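Side-chain contacts in 2',5'-phosphodiesterase 12 (Homo sapiens, PDB 4Z0V), which belongs to the endonuclease/exonuclease/phosphatase family and couples that fold to an N-terminal domain of the E-set clan: residues A379-V384 with H388-Y393; C26-L31 with F188-V193; H228-Y233 with L306-H311. All coordinates share one frame; numbering follows the deposited sequence.

Interaction 1 of 3, residues A379-V384 with H388-Y393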
loop_
_atom_site.group_PDB
_atom_site.type_symbol
_atom_site.label_atom_id
_atom_site.label_comp_id
_atom_site.label_asym_id
_atom_site.label_seq_id
_atom_site.Cartn_x
_atom_site.Cartn_y
_atom_site.Cartn_z
ATOM N N ALA A 379 -15.395 12.579 0.257
ATOM C CA ALA A 379 -15.466 13.649 -0.740
ATOM C C ALA A 379 -14.382 13.391 -1.813
ATOM O O ALA A 379 -14.632 13.542 -3.003
ATOM C CB ALA A 379 -15.264 15.015 -0.065
ATOM N N TYR A 380 -13.200 12.889 -1.385
ATOM C CA TYR A 380 -12.132 12.521 -2.333
ATOM C C TYR A 380 -11.056 11.698 -1.622
ATOM O O TYR A 380 -10.890 11.803 -0.406
ATOM C CB TYR A 380 -11.470 13.772 -3.004
ATOM C CG TYR A 380 -11.065 14.830 -1.998
ATOM C CD1 TYR A 380 -9.897 14.700 -1.252
ATOM C CD2 TYR A 380 -11.830 15.982 -1.820
ATOM C CE1 TYR A 380 -9.533 15.653 -0.303
ATOM C CE2 TYR A 380 -11.475 16.945 -0.875
ATOM C CZ TYR A 380 -10.338 16.765 -0.103
ATOM O OH TYR A 380 -9.977 17.698 0.833
ATOM N N THR A 381 -10.338 10.894 -2.390
ATOM C CA THR A 381 -9.174 10.123 -1.925
ATOM C C THR A 381 -7.977 10.514 -2.801
ATOM O O THR A 381 -6.872 10.034 -2.595
ATOM C CB THR A 381 -9.444 8.600 -1.954
ATOM O OG1 THR A 381 -9.644 8.195 -3.303
ATOM C CG2 THR A 381 -10.663 8.195 -1.123
ATOM N N ASN A 382 -8.223 11.341 -3.814
ATOM C CA ASN A 382 -7.216 11.840 -4.733
ATOM C C ASN A 382 -7.474 13.328 -4.902
ATOM O O ASN A 382 -8.609 13.694 -5.193
ATOM C CB ASN A 382 -7.285 11.084 -6.048
ATOM C CG ASN A 382 -6.380 11.630 -7.142
ATOM O OD1 ASN A 382 -6.849 12.058 -8.169
ATOM N ND2 ASN A 382 -5.073 11.513 -7.005
ATOM N N TYR A 383 -6.471 14.194 -4.634
ATOM C CA TYR A 383 -6.741 15.648 -4.710
ATOM C C TYR A 383 -5.543 16.362 -5.328
ATOM O O TYR A 383 -4.516 16.544 -4.672
ATOM C CB TYR A 383 -7.054 16.187 -3.308
ATOM C CG TYR A 383 -7.637 17.581 -3.327
ATOM C CD1 TYR A 383 -6.816 18.702 -3.413
ATOM C CD2 TYR A 383 -9.017 17.780 -3.325
ATOM C CE1 TYR A 383 -7.347 19.988 -3.424
ATOM C CE2 TYR A 383 -9.560 19.064 -3.368
ATOM C CZ TYR A 383 -8.718 20.162 -3.429
ATOM O OH TYR A 383 -9.223 21.431 -3.517
ATOM N N VAL A 384 -5.665 16.727 -6.598
ATOM C CA VAL A 384 -4.556 17.349 -7.330
ATOM C C VAL A 384 -5.036 18.649 -7.996
ATOM O O VAL A 384 -6.219 18.966 -7.933
ATOM C CB VAL A 384 -3.938 16.364 -8.361
ATOM C CG1 VAL A 384 -3.243 15.219 -7.647
ATOM C CG2 VAL A 384 -4.991 15.824 -9.341
ATOM N N HIS A 388 -10.249 16.202 -8.436
ATOM C CA HIS A 388 -10.390 15.500 -7.166
ATOM C C HIS A 388 -11.485 14.449 -7.329
ATOM O O HIS A 388 -12.402 14.612 -8.138
ATOM C CB HIS A 388 -10.607 16.399 -5.939
ATOM C CG HIS A 388 -11.936 17.077 -5.901
ATOM N ND1 HIS A 388 -12.091 18.363 -6.368
ATOM C CD2 HIS A 388 -13.130 16.628 -5.444
ATOM C CE1 HIS A 388 -13.364 18.667 -6.168
ATOM N NE2 HIS A 388 -14.031 17.650 -5.629
ATOM N N GLY A 389 -11.369 13.368 -6.579
ATOM C CA GLY A 389 -12.381 12.341 -6.644
ATOM C C GLY A 389 -12.103 11.220 -5.679
ATOM O O GLY A 389 -10.962 11.042 -5.224
ATOM N N CYS A 390 -13.156 10.493 -5.337
ATOM C CA CYS A 390 -13.022 9.309 -4.489
ATOM C C CYS A 390 -12.749 8.167 -5.435
ATOM O O CYS A 390 -13.663 7.780 -6.169
ATOM C CB CYS A 390 -14.295 9.088 -3.682
ATOM S SG CYS A 390 -14.323 7.513 -2.809
ATOM N N LEU A 391 -11.499 7.650 -5.461
ATOM C CA LEU A 391 -11.087 6.609 -6.411
ATOM C C LEU A 391 -10.703 5.303 -5.741
ATOM O O LEU A 391 -10.603 4.277 -6.425
ATOM C CB LEU A 391 -9.849 7.112 -7.194
ATOM C CG LEU A 391 -10.036 8.415 -8.024
ATOM C CD1 LEU A 391 -8.758 8.787 -8.722
ATOM C CD2 LEU A 391 -11.202 8.316 -9.006
ATOM N N ASP A 392 -10.419 5.362 -4.438
ATOM C CA ASP A 392 -9.888 4.240 -3.630
ATOM C C ASP A 392 -10.913 3.676 -2.701
ATOM O O ASP A 392 -11.708 4.428 -2.121
ATOM C CB ASP A 392 -8.689 4.726 -2.790
ATOM C CG ASP A 392 -7.603 5.344 -3.648
ATOM O OD1 ASP A 392 -6.784 4.583 -4.203
ATOM O OD2 ASP A 392 -7.635 6.586 -3.855
ATOM N N TYR A 393 -10.898 2.343 -2.525
ATOM C CA TYR A 393 -11.857 1.703 -1.623
ATOM C C TYR A 393 -11.261 0.525 -0.892
ATOM O O TYR A 393 -10.335 -0.114 -1.394
ATOM C CB TYR A 393 -13.089 1.207 -2.395
ATOM C CG TYR A 393 -13.782 2.270 -3.224
ATOM C CD1 TYR A 393 -14.752 3.097 -2.663
ATOM C CD2 TYR A 393 -13.461 2.453 -4.565
ATOM C CE1 TYR A 393 -15.356 4.114 -3.409
ATOM C CE2 TYR A 393 -14.044 3.474 -5.318
ATOM C CZ TYR A 393 -15.008 4.287 -4.740
ATOM O OH TYR A 393 -15.568 5.301 -5.480
#
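Thr381 and Asn382 both face Gly389 across a tight antiparallel hairpin, the signature of a classic beta bulge. The backbone bonds define it: Gly389 O accepts from Thr381 N at 2.9 Å, with the donor above the carbonyl plane, and from Asn382 N at 3.1 Å, nearly in line with the C=O bond. Gly389 N returns a bond to Asn382 O.

The polar side-chain network centres on Thr381. Its OG1 is tucked between backbone N and carbonyl carbon (chi1 64°), where the hydroxyl can work both ways: it accepts from Leu391 N at 2.9 Å and donates to Asp392 OD2 at 2.6 Å. Asp392 uses its anti lone pair here, and OD2 is also hydrogen-bonded to His430 ND1, so the threonine probably helps to position this carboxylate, together with His430.

Three aromatic side chains gather at the other end. Tyr380 turns its edge toward the His388 face in an offset edge-to-face pair, planes at 70°, while Tyr383 CD2 sits over the centre of the Tyr380 ring. Tyr383 CD2 also meets His388 CB at 3.4 Å. Away from them, Leu391 CD1 packs on Asn382 CB.

Helix 412-416 lies against Tyr380 and Tyr383 through Val415, with Tyr380 OH bonded to His412; Leu433 of strand 433-439 touches Thr381 and Asp392, and strand 322-327 runs beside strand 387-397.

Interaction 2 of 3, residues C26-L31 with F188-V193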
loop_
_atom_site.group_PDB
_atom_site.type_symbol
_atom_site.label_atom_id
_atom_site.label_comp_id
_atom_site.label_asym_id
_atom_site.label_seq_id
_atom_site.Cartn_x
_atom_site.Cartn_y
_atom_site.Cartn_z
ATOM N N CYS A 26 14.861 3.367 9.615
ATOM C CA CYS A 26 14.606 1.935 9.449
ATOM C C CYS A 26 15.697 1.293 8.612
ATOM O O CYS A 26 15.665 1.365 7.384
ATOM C CB CYS A 26 13.223 1.722 8.833
ATOM S SG CYS A 26 11.892 2.564 9.722
ATOM N N PRO A 27 16.703 0.691 9.261
ATOM C CA PRO A 27 17.794 0.099 8.488
ATOM C C PRO A 27 17.352 -1.102 7.679
ATOM O O PRO A 27 16.506 -1.873 8.131
ATOM C CB PRO A 27 18.802 -0.344 9.560
ATOM C CG PRO A 27 18.023 -0.477 10.816
ATOM C CD PRO A 27 16.905 0.524 10.714
ATOM N N LYS A 28 17.973 -1.278 6.508
ATOM C CA LYS A 28 17.786 -2.480 5.716
ATOM C C LYS A 28 18.738 -3.489 6.318
ATOM O O LYS A 28 19.911 -3.160 6.525
ATOM C CB LYS A 28 18.074 -2.207 4.220
ATOM C CG LYS A 28 17.893 -3.426 3.315
ATOM C CD LYS A 28 18.081 -2.969 1.875
ATOM C CE LYS A 28 18.030 -4.080 0.889
ATOM N NZ LYS A 28 18.051 -3.556 -0.502
ATOM N N LEU A 29 18.217 -4.635 6.737
ATOM C CA LEU A 29 19.011 -5.732 7.298
ATOM C C LEU A 29 18.540 -6.996 6.688
ATOM O O LEU A 29 17.411 -7.404 6.953
ATOM C CB LEU A 29 18.937 -5.895 8.836
ATOM C CG LEU A 29 18.557 -4.772 9.764
ATOM C CD1 LEU A 29 18.114 -5.353 11.067
ATOM C CD2 LEU A 29 19.742 -3.909 10.078
ATOM N N SER A 30 19.331 -7.603 5.853
ATOM C CA SER A 30 18.907 -8.883 5.302
ATOM C C SER A 30 19.756 -9.885 6.046
ATOM O O SER A 30 20.985 -9.771 6.055
ATOM C CB SER A 30 19.063 -8.914 3.788
ATOM O OG SER A 30 18.391 -7.819 3.181
ATOM N N LEU A 31 19.111 -10.723 6.833
ATOM C CA LEU A 31 19.825 -11.633 7.711
ATOM C C LEU A 31 19.805 -13.088 7.214
ATOM O O LEU A 31 18.736 -13.626 6.921
ATOM C CB LEU A 31 19.172 -11.510 9.108
ATOM C CG LEU A 31 19.961 -11.910 10.357
ATOM C CD1 LEU A 31 21.399 -11.486 10.284
ATOM C CD2 LEU A 31 19.328 -11.311 11.597
ATOM N N PHE A 188 9.828 -1.028 -2.750
ATOM C CA PHE A 188 9.466 -2.254 -2.036
ATOM C C PHE A 188 10.661 -2.804 -1.273
ATOM O O PHE A 188 10.559 -3.019 -0.078
ATOM C CB PHE A 188 8.925 -3.328 -3.002
ATOM C CG PHE A 188 8.508 -4.592 -2.287
ATOM C CD1 PHE A 188 7.322 -4.642 -1.566
ATOM C CD2 PHE A 188 9.322 -5.718 -2.297
ATOM C CE1 PHE A 188 6.959 -5.795 -0.866
ATOM C CE2 PHE A 188 8.961 -6.869 -1.586
ATOM C CZ PHE A 188 7.783 -6.903 -0.880
ATOM N N SER A 189 11.802 -3.014 -1.953
ATOM C CA SER A 189 12.930 -3.672 -1.306
ATOM C C SER A 189 13.737 -2.788 -0.348
ATOM O O SER A 189 14.251 -3.326 0.640
ATOM C CB SER A 189 13.860 -4.267 -2.368
ATOM O OG SER A 189 14.307 -3.242 -3.238
ATOM N N ASP A 190 13.865 -1.473 -0.617
ATOM C CA ASP A 190 14.743 -0.590 0.180
ATOM C C ASP A 190 14.036 0.316 1.172
ATOM O O ASP A 190 14.704 0.837 2.068
ATOM C CB ASP A 190 15.600 0.311 -0.736
ATOM C CG ASP A 190 16.312 -0.414 -1.868
ATOM O OD1 ASP A 190 16.447 -1.650 -1.790
ATOM O OD2 ASP A 190 16.691 0.253 -2.842
ATOM N N SER A 191 12.714 0.534 1.020
ATOM C CA SER A 191 12.021 1.412 1.955
ATOM C C SER A 191 10.911 0.674 2.724
ATOM O O SER A 191 10.898 0.700 3.952
ATOM C CB SER A 191 11.429 2.600 1.207
ATOM O OG SER A 191 10.620 3.379 2.077
ATOM N N LEU A 192 9.965 0.074 2.007
ATOM C CA LEU A 192 8.821 -0.567 2.675
ATOM C C LEU A 192 9.215 -1.838 3.421
ATOM O O LEU A 192 8.862 -1.976 4.587
ATOM C CB LEU A 192 7.709 -0.862 1.661
ATOM C CG LEU A 192 7.269 0.355 0.864
ATOM C CD1 LEU A 192 6.353 -0.069 -0.258
ATOM C CD2 LEU A 192 6.551 1.397 1.780
ATOM N N VAL A 193 9.960 -2.756 2.781
ATOM C CA VAL A 193 10.328 -3.994 3.466
ATOM C C VAL A 193 11.145 -3.679 4.751
ATOM O O VAL A 193 10.719 -4.128 5.798
ATOM C CB VAL A 193 11.005 -5.024 2.534
ATOM C CG1 VAL A 193 11.774 -6.079 3.329
ATOM C CG2 VAL A 193 9.958 -5.699 1.648
#
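Lys28 is extended throughout, beginning with CG opposite the backbone N (chi1 -180°), and so reaches Asp190 as a straight rod. Asp190 answers by placing CG beside its own backbone N (chi1 -49°), which swings OD1 toward the lysine although its CB sets off along the flank of the contact. Together they form a surface salt bridge between two domains: Lys28 begins strand 28-32 of the N-terminal E-set-type domain, whereas Asp190 belongs to helix 185-198 of the endonuclease/exonuclease/phosphatase-type domain.

A long, flexible, positively charged residue suits this place: the CA atoms of Lys28 and Asp190, the nearest pair, are 6.6 Å apart, and the long chain carries the amine along the helix surface to the carboxylate. A short carboxylate is enough on the helix. The contact is slight, burying 129 Å² in all; on the strand side it is nearly all Lys28, met by Asp190 and Ser189 on the helix. The lysine methylene groups pass the helix backbone as well, CE lying 3.9 Å from Ser189 O, and Pro194 adds a further nonpolar touch from the same helix.

The helix is itself distorted here. A wider pi-type turn runs from 188 to 192, recorded by the bond from Val193 N to Phe188 O at 2.9 Å, a step of five residues. On its inner side Leu192 packs on strand 177-184 and Phe188 stacks on Phe205, leaving Asp190 on the exposed flank. Lys28 has a second, long and weak ionic partner in Glu12 of the adjoining strand 9-14. The closer bond joins Lys28 NZ to Asp190 OD1 at 2.8 Å, the nitrogen standing 39° out of the carboxylate plane.

Interaction 3 of 3, residues H228-Y233 with L306-H311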
loop_
_atom_site.group_PDB
_atom_site.type_symbol
_atom_site.label_atom_id
_atom_site.label_comp_id
_atom_site.label_asym_id
_atom_site.label_seq_id
_atom_site.Cartn_x
_atom_site.Cartn_y
_atom_site.Cartn_z
ATOM N N HIS A 228 -2.307 -15.893 -5.481
ATOM C CA HIS A 228 -3.078 -16.191 -6.692
ATOM C C HIS A 228 -3.155 -14.947 -7.594
ATOM O O HIS A 228 -4.226 -14.536 -8.045
ATOM C CB HIS A 228 -4.474 -16.687 -6.277
ATOM C CG HIS A 228 -4.427 -17.783 -5.248
ATOM N ND1 HIS A 228 -4.332 -19.113 -5.618
ATOM C CD2 HIS A 228 -4.411 -17.706 -3.894
ATOM C CE1 HIS A 228 -4.281 -19.802 -4.485
ATOM N NE2 HIS A 228 -4.307 -18.999 -3.426
ATOM N N ASP A 229 -2.012 -14.327 -7.830
ATOM C CA ASP A 229 -1.990 -13.102 -8.639
ATOM C C ASP A 229 -2.282 -13.366 -10.110
ATOM O O ASP A 229 -1.905 -14.408 -10.663
ATOM C CB ASP A 229 -0.633 -12.409 -8.554
ATOM C CG ASP A 229 -0.127 -12.063 -7.171
ATOM O OD1 ASP A 229 -0.924 -12.161 -6.177
ATOM O OD2 ASP A 229 1.020 -11.655 -7.072
ATOM N N ILE A 230 -2.924 -12.405 -10.759
ATOM C CA ILE A 230 -3.187 -12.529 -12.197
ATOM C C ILE A 230 -2.989 -11.203 -12.898
ATOM O O ILE A 230 -3.058 -10.145 -12.270
ATOM C CB ILE A 230 -4.626 -13.055 -12.521
ATOM C CG1 ILE A 230 -5.738 -12.138 -11.911
ATOM C CG2 ILE A 230 -4.827 -14.548 -12.136
ATOM C CD1 ILE A 230 -7.198 -12.310 -12.550
ATOM N N SER A 231 -2.795 -11.274 -14.230
ATOM C CA SER A 231 -2.942 -10.150 -15.136
ATOM C C SER A 231 -4.364 -10.293 -15.672
ATOM O O SER A 231 -4.722 -11.410 -16.055
ATOM C CB SER A 231 -1.911 -10.200 -16.260
ATOM O OG SER A 231 -0.630 -9.894 -15.728
ATOM N N PHE A 232 -5.201 -9.240 -15.646
ATOM C CA PHE A 232 -6.578 -9.394 -16.152
ATOM C C PHE A 232 -6.614 -9.853 -17.615
ATOM O O PHE A 232 -7.430 -10.700 -17.930
ATOM C CB PHE A 232 -7.416 -8.107 -16.023
ATOM C CG PHE A 232 -7.607 -7.612 -14.598
ATOM C CD1 PHE A 232 -8.294 -8.381 -13.661
ATOM C CD2 PHE A 232 -7.105 -6.381 -14.200
ATOM C CE1 PHE A 232 -8.450 -7.926 -12.343
ATOM C CE2 PHE A 232 -7.255 -5.935 -12.885
ATOM C CZ PHE A 232 -7.938 -6.701 -11.972
ATOM N N TYR A 233 -5.724 -9.340 -18.487
ATOM C CA TYR A 233 -5.795 -9.706 -19.911
ATOM C C TYR A 233 -5.524 -11.209 -20.103
ATOM O O TYR A 233 -6.174 -11.855 -20.915
ATOM C CB TYR A 233 -4.817 -8.849 -20.752
ATOM C CG TYR A 233 -3.373 -9.289 -20.679
ATOM C CD1 TYR A 233 -2.498 -8.727 -19.755
ATOM C CD2 TYR A 233 -2.871 -10.255 -21.551
ATOM C CE1 TYR A 233 -1.167 -9.146 -19.671
ATOM C CE2 TYR A 233 -1.548 -10.682 -21.472
ATOM C CZ TYR A 233 -0.704 -10.139 -20.518
ATOM O OH TYR A 233 0.601 -10.555 -20.443
ATOM N N LEU A 306 -13.659 -10.202 -9.692
ATOM C CA LEU A 306 -14.619 -10.850 -8.793
ATOM C C LEU A 306 -14.778 -12.344 -9.100
ATOM O O LEU A 306 -14.848 -13.128 -8.146
ATOM C CB LEU A 306 -15.977 -10.129 -8.800
ATOM C CG LEU A 306 -15.971 -8.695 -8.202
ATOM C CD1 LEU A 306 -17.387 -8.062 -8.285
ATOM C CD2 LEU A 306 -15.457 -8.674 -6.734
ATOM N N ALA A 307 -14.749 -12.739 -10.385
ATOM C CA ALA A 307 -14.824 -14.159 -10.777
ATOM C C ALA A 307 -13.558 -14.888 -10.307
ATOM O O ALA A 307 -13.640 -16.022 -9.855
ATOM C CB ALA A 307 -14.991 -14.302 -12.287
ATOM N N HIS A 308 -12.396 -14.236 -10.424
ATOM C CA HIS A 308 -11.150 -14.817 -9.943
ATOM C C HIS A 308 -11.182 -14.982 -8.410
ATOM O O HIS A 308 -10.816 -16.033 -7.889
ATOM C CB HIS A 308 -9.919 -13.965 -10.354
ATOM C CG HIS A 308 -8.638 -14.616 -9.927
ATOM N ND1 HIS A 308 -8.266 -15.868 -10.411
ATOM C CD2 HIS A 308 -7.707 -14.200 -9.033
ATOM C CE1 HIS A 308 -7.116 -16.160 -9.821
ATOM N NE2 HIS A 308 -6.743 -15.194 -8.974
ATOM N N ILE A 309 -11.622 -13.950 -7.699
ATOM C CA ILE A 309 -11.669 -13.992 -6.234
ATOM C C ILE A 309 -12.696 -15.042 -5.775
ATOM O O ILE A 309 -12.440 -15.751 -4.786
ATOM C CB ILE A 309 -11.955 -12.582 -5.662
ATOM C CG1 ILE A 309 -10.726 -11.657 -5.894
ATOM C CG2 ILE A 309 -12.288 -12.672 -4.178
ATOM C CD1 ILE A 309 -11.047 -10.137 -5.815
ATOM N N ARG A 310 -13.813 -15.189 -6.525
ATOM C CA ARG A 310 -14.820 -16.209 -6.207
ATOM C C ARG A 310 -14.179 -17.602 -6.340
ATOM O O ARG A 310 -14.363 -18.453 -5.477
ATOM C CB ARG A 310 -16.054 -16.045 -7.145
ATOM C CG ARG A 310 -17.183 -17.095 -6.998
ATOM C CD ARG A 310 -17.860 -17.136 -5.640
ATOM N NE ARG A 310 -18.702 -15.960 -5.409
ATOM C CZ ARG A 310 -19.196 -15.607 -4.227
ATOM N NH1 ARG A 310 -18.930 -16.329 -3.144
ATOM N NH2 ARG A 310 -19.930 -14.512 -4.111
ATOM N N HIS A 311 -13.384 -17.803 -7.387
ATOM C CA HIS A 311 -12.703 -19.079 -7.606
ATOM C C HIS A 311 -11.747 -19.368 -6.463
ATOM O O HIS A 311 -11.750 -20.469 -5.917
ATOM C CB HIS A 311 -11.931 -19.060 -8.935
ATOM C CG HIS A 311 -11.086 -20.271 -9.163
ATOM N ND1 HIS A 311 -11.650 -21.518 -9.342
ATOM C CD2 HIS A 311 -9.741 -20.380 -9.268
ATOM C CE1 HIS A 311 -10.635 -22.348 -9.540
ATOM N NE2 HIS A 311 -9.468 -21.703 -9.518
#
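Helix 295-316 packs beside the end of strand 222-231, within the alpha/beta framework of the endonuclease/exonuclease/phosphatase fold, and His308 is the helix residue that makes the join. Its imidazole reaches the strand because CG stands opposite the backbone N (chi1 -177°), sending the ring away from the helix. There NE2 donates to His228 O at 2.8 Å, with an angle of 150° at the hydrogen and the acceptor tilted slightly from the ring plane. Histidine suits the position by offering a polar edge and a flat face at once.

Ile230 uses that face. Its CG2 lies 3.9 Å from the ring centroid, close to the normal, in a CH-pi contact shifted toward CE1. CD1 continues along the ring, 3.8 Å from His308 CG, so both branches of the isoleucine touch the imidazole. The ring of His228 turns away: its NE2 bonds to Ser226 OG, while the residue also touches Val312 and Leu316 further along the helix.

Since NE2 is the donor, it must carry a proton; this bond and the isoleucine over one face together probably limit rotation of the buried ring.

All three contacts are separate. Interactions 1 and 3 both reach the same mixed sheet of the endonuclease/exonuclease/phosphatase-type domain, their centres about 25 Å apart: one shapes a hairpin, the other packs helix 295-316 against strand 222-231, at the far end of the strand order. Interaction 2 crosses between domains and lies on the other side of the chain's centre from interaction 1, about 30 Å between centres; interaction 3 is about 29 Å from it. Interaction 1 lies near the magnesium ion, the side chain of Asn382 about 6 Å from it, too far for a direct ligand. Glycerol molecules, probably from the crystallisation liquor, lie about 4 Å from the side chains of Leu391 and Ile230.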